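Ubiquitin-like-specific protease 2 (Saccharomyces cerevisiae, PDB 5LNB) is a cysteine protease of the C48 family that removes SUMO from modified proteins, its Ulp1-type catalytic domain making up most of this fragment. Local coordinates at residues A[124-129]-A[159-164]. Numbering follows the deposited sequence.
Sequences FSCIIT and VNILTF
The ring of F164 lies against strand 124-129, with the carbonyl oxygen of S125 over one face, offset toward the rim, and CG1 of I127 at its edge, 3.8 Å from CE2. The F124 ring has the carbonyl oxygen of F164 near its plane, and CG2 of T163 reaches it obliquely. Both strands are inner strands of the mixed sheet of the Ulp1-type cysteine protease domain, paired antiparallel, with 112-119 on the far side of 124-129 and 199-203 on the far side of 159-164. F164 owes its position to chi1 of 40°, which sets CG between its backbone N and carbonyl carbon and swings the ring back over the opposing strand, its CE1 3.8 Å from CB of S125. With an alanine here, a gap is likely to open beside CB of S125 and CG1 of I127, and W237 would probably lose the ring it meets. Helix 215-228 covers the face carrying S125, I127 and F164, with V219 and I223 against S125 and F226 against I127. On the reverse face, CG2 of I161 packs 3.6 Å from CB of C126, and CG2 of I128 touches CG1 of V159. The backbone bonds vary in strength: F164 N to S125 O is nearly straight at 170°, whereas its return bond from S125 N to F164 O is weak. At I127 and L162 both backbone bonds measure 2.8 Å (I127 N to L162 O, L162 N to I127 O). Toward the end of strand 124-129, CG2 of T129 meets CD1 of L162 at about a right angle between the side chains. Beside it, a water sits 2.9 Å from OG1 of T129 and accepts a hydrogen bond from ND2 of N160.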
ATOM      1  N   PHE A 124      -0.811  -8.161   3.740  1.00 16.00           N
ATOM      2  CA  PHE A 124      -2.122  -7.627   3.389  1.00 21.51           C
ATOM      3  C   PHE A 124      -2.045  -6.122   3.621  1.00 21.22           C
ATOM      4  O   PHE A 124      -0.970  -5.583   3.897  1.00 20.67           O
ATOM      5  CB  PHE A 124      -3.252  -8.344   4.153  1.00 16.41           C
ATOM      6  CG  PHE A 124      -3.218  -8.156   5.651  1.00 30.08           C
ATOM      7  CD1 PHE A 124      -3.977  -7.163   6.259  1.00 24.26           C
ATOM      8  CD2 PHE A 124      -2.460  -8.994   6.454  1.00 32.15           C
ATOM      9  CE1 PHE A 124      -3.961  -6.995   7.642  1.00 27.72           C
ATOM     10  CE2 PHE A 124      -2.441  -8.834   7.842  1.00 31.89           C
ATOM     11  CZ  PHE A 124      -3.188  -7.832   8.433  1.00 28.86           C
ATOM     12  N   SER A 125      -3.171  -5.424   3.483  1.00 22.88           N
ATOM     13  CA  SER A 125      -3.109  -3.968   3.526  1.00 21.48           C
ATOM     14  C   SER A 125      -4.438  -3.382   3.989  1.00 21.65           C
ATOM     15  O   SER A 125      -5.491  -4.020   3.902  1.00 19.54           O
ATOM     16  CB  SER A 125      -2.728  -3.405   2.152  1.00 21.51           C
ATOM     17  OG  SER A 125      -2.625  -1.995   2.170  1.00 24.41           O
ATOM     18  N   CYS A 126      -4.386  -2.146   4.471  1.00 17.85           N
ATOM     19  CA  CYS A 126      -5.612  -1.408   4.713  1.00 22.27           C
ATOM     20  C   CYS A 126      -5.456   0.017   4.197  1.00 22.94           C
ATOM     21  O   CYS A 126      -4.354   0.485   3.919  1.00 20.25           O
ATOM     22  CB  CYS A 126      -6.001  -1.417   6.195  1.00 20.39           C
ATOM     23  SG  CYS A 126      -4.904  -0.511   7.235  1.00 26.84           S
ATOM     24  N   ILE A 127      -6.592   0.681   4.034  1.00 22.43           N
ATOM     25  CA  ILE A 127      -6.667   2.071   3.611  1.00 24.31           C
ATOM     26  C   ILE A 127      -7.658   2.756   4.542  1.00 23.35           C
ATOM     27  O   ILE A 127      -8.812   2.317   4.658  1.00 21.25           O
ATOM     28  CB  ILE A 127      -7.102   2.213   2.142  1.00 21.18           C
ATOM     29  CG1 ILE A 127      -6.092   1.544   1.223  1.00 20.19           C
ATOM     30  CG2 ILE A 127      -7.276   3.688   1.770  1.00 19.89           C
ATOM     31  CD1 ILE A 127      -6.413   1.675  -0.275  1.00 23.10           C
ATOM     32  N   ILE A 128      -7.203   3.797   5.231  1.00 20.70           N
ATOM     33  CA  ILE A 128      -8.029   4.501   6.207  1.00 19.34           C
ATOM     34  C   ILE A 128      -8.750   5.637   5.498  1.00 23.76           C
ATOM     35  O   ILE A 128      -8.108   6.495   4.883  1.00 24.81           O
ATOM     36  CB  ILE A 128      -7.188   5.037   7.372  1.00 22.38           C
ATOM     37  CG1 ILE A 128      -6.249   3.951   7.904  1.00 21.06           C
ATOM     38  CG2 ILE A 128      -8.107   5.558   8.482  1.00 21.66           C
ATOM     39  CD1 ILE A 128      -5.428   4.410   9.101  1.00 19.95           C
ATOM     40  N   THR A 129     -10.081   5.649   5.585  1.00 20.33           N
ATOM     41  CA  THR A 129     -10.894   6.684   4.964  1.00 20.83           C
ATOM     42  C   THR A 129     -11.695   7.446   6.018  1.00 24.42           C
ATOM     43  O   THR A 129     -11.888   6.985   7.148  1.00 21.41           O
ATOM     44  CB  THR A 129     -11.858   6.087   3.921  1.00 22.99           C
ATOM     45  OG1 THR A 129     -12.797   5.221   4.578  1.00 26.78           O
ATOM     46  CG2 THR A 129     -11.087   5.292   2.864  1.00 19.24           C
ATOM     47  N   VAL A 159     -14.937   6.429  10.927  1.00 26.89           N
ATOM     48  CA  VAL A 159     -13.655   6.166  10.284  1.00 24.72           C
ATOM     49  C   VAL A 159     -13.640   4.704   9.858  1.00 28.26           C
ATOM     50  O   VAL A 159     -13.841   3.809  10.686  1.00 30.69           O
ATOM     51  CB  VAL A 159     -12.490   6.477  11.232  1.00 21.94           C
ATOM     52  CG1 VAL A 159     -11.151   6.128  10.580  1.00 20.17           C
ATOM     53  CG2 VAL A 159     -12.551   7.949  11.729  1.00 22.38           C
ATOM     54  N   ASN A 160     -13.408   4.458   8.571  1.00 23.93           N
ATOM     55  CA  ASN A 160     -13.444   3.110   8.018  1.00 22.94           C
ATOM     56  C   ASN A 160     -12.027   2.698   7.664  1.00 22.00           C
ATOM     57  O   ASN A 160     -11.358   3.372   6.870  1.00 20.96           O
ATOM     58  CB  ASN A 160     -14.355   3.027   6.791  1.00 25.53           C
ATOM     59  CG  ASN A 160     -15.808   3.326   7.120  1.00 32.31           C
ATOM     60  OD1 ASN A 160     -16.323   2.894   8.145  1.00 37.93           O
ATOM     61  ND2 ASN A 160     -16.474   4.080   6.256  1.00 37.39           N
ATOM     62  N   ILE A 161     -11.560   1.618   8.271  1.00 26.29           N
ATOM     63  CA  ILE A 161     -10.269   1.037   7.935  1.00 22.02           C
ATOM     64  C   ILE A 161     -10.556  -0.084   6.946  1.00 22.00           C
ATOM     65  O   ILE A 161     -10.956  -1.182   7.337  1.00 24.71           O
ATOM     66  CB  ILE A 161      -9.522   0.542   9.173  1.00 24.09           C
ATOM     67  CG1 ILE A 161      -9.297   1.717  10.143  1.00 22.24           C
ATOM     68  CG2 ILE A 161      -8.198  -0.134   8.764  1.00 17.13           C
ATOM     69  CD1 ILE A 161      -8.666   1.326  11.454  1.00 21.86           C
ATOM     70  N   LEU A 162     -10.391   0.209   5.657  1.00 21.00           N
ATOM     71  CA  LEU A 162     -10.708  -0.747   4.602  1.00 20.10           C
ATOM     72  C   LEU A 162      -9.560  -1.748   4.488  1.00 22.13           C
ATOM     73  O   LEU A 162      -8.464  -1.396   4.036  1.00 16.92           O
ATOM     74  CB  LEU A 162     -10.957  -0.006   3.290  1.00 19.11           C
ATOM     75  CG  LEU A 162     -11.962   1.154   3.360  1.00 24.97           C
ATOM     76  CD1 LEU A 162     -12.060   1.888   2.015  1.00 20.71           C
ATOM     77  CD2 LEU A 162     -13.347   0.674   3.815  1.00 20.50           C
ATOM     78  N   THR A 163      -9.807  -2.987   4.909  1.00 17.65           N
ATOM     79  CA  THR A 163      -8.786  -4.023   5.054  1.00 25.09           C
ATOM     80  C   THR A 163      -9.032  -5.135   4.040  1.00 25.84           C
ATOM     81  O   THR A 163     -10.138  -5.691   3.980  1.00 28.20           O
ATOM     82  CB  THR A 163      -8.803  -4.602   6.474  1.00 28.76           C
ATOM     83  OG1 THR A 163      -8.817  -3.535   7.424  1.00 28.96           O
ATOM     84  CG2 THR A 163      -7.577  -5.472   6.730  1.00 20.70           C
ATOM     85  N   PHE A 164      -8.005  -5.477   3.256  1.00 19.10           N
ATOM     86  CA  PHE A 164      -8.176  -6.439   2.172  1.00 21.17           C
ATOM     87  C   PHE A 164      -6.991  -7.398   2.118  1.00 25.14           C
ATOM     88  O   PHE A 164      -5.831  -6.994   2.253  1.00 22.96           O
ATOM     89  CB  PHE A 164      -8.375  -5.732   0.818  1.00 16.80           C
ATOM     90  CG  PHE A 164      -7.503  -4.512   0.624  1.00 20.21           C
ATOM     91  CD1 PHE A 164      -6.342  -4.582  -0.149  1.00 19.64           C
ATOM     92  CD2 PHE A 164      -7.837  -3.296   1.217  1.00 19.86           C
ATOM     93  CE1 PHE A 164      -5.539  -3.466  -0.334  1.00 18.21           C
ATOM     94  CE2 PHE A 164      -7.029  -2.177   1.044  1.00 15.40           C
ATOM     95  CZ  PHE A 164      -5.880  -2.260   0.261  1.00 14.93           C
TER
HETATM   96  O   HOH W   1     -15.352   5.012   3.300  1.00 33.86           O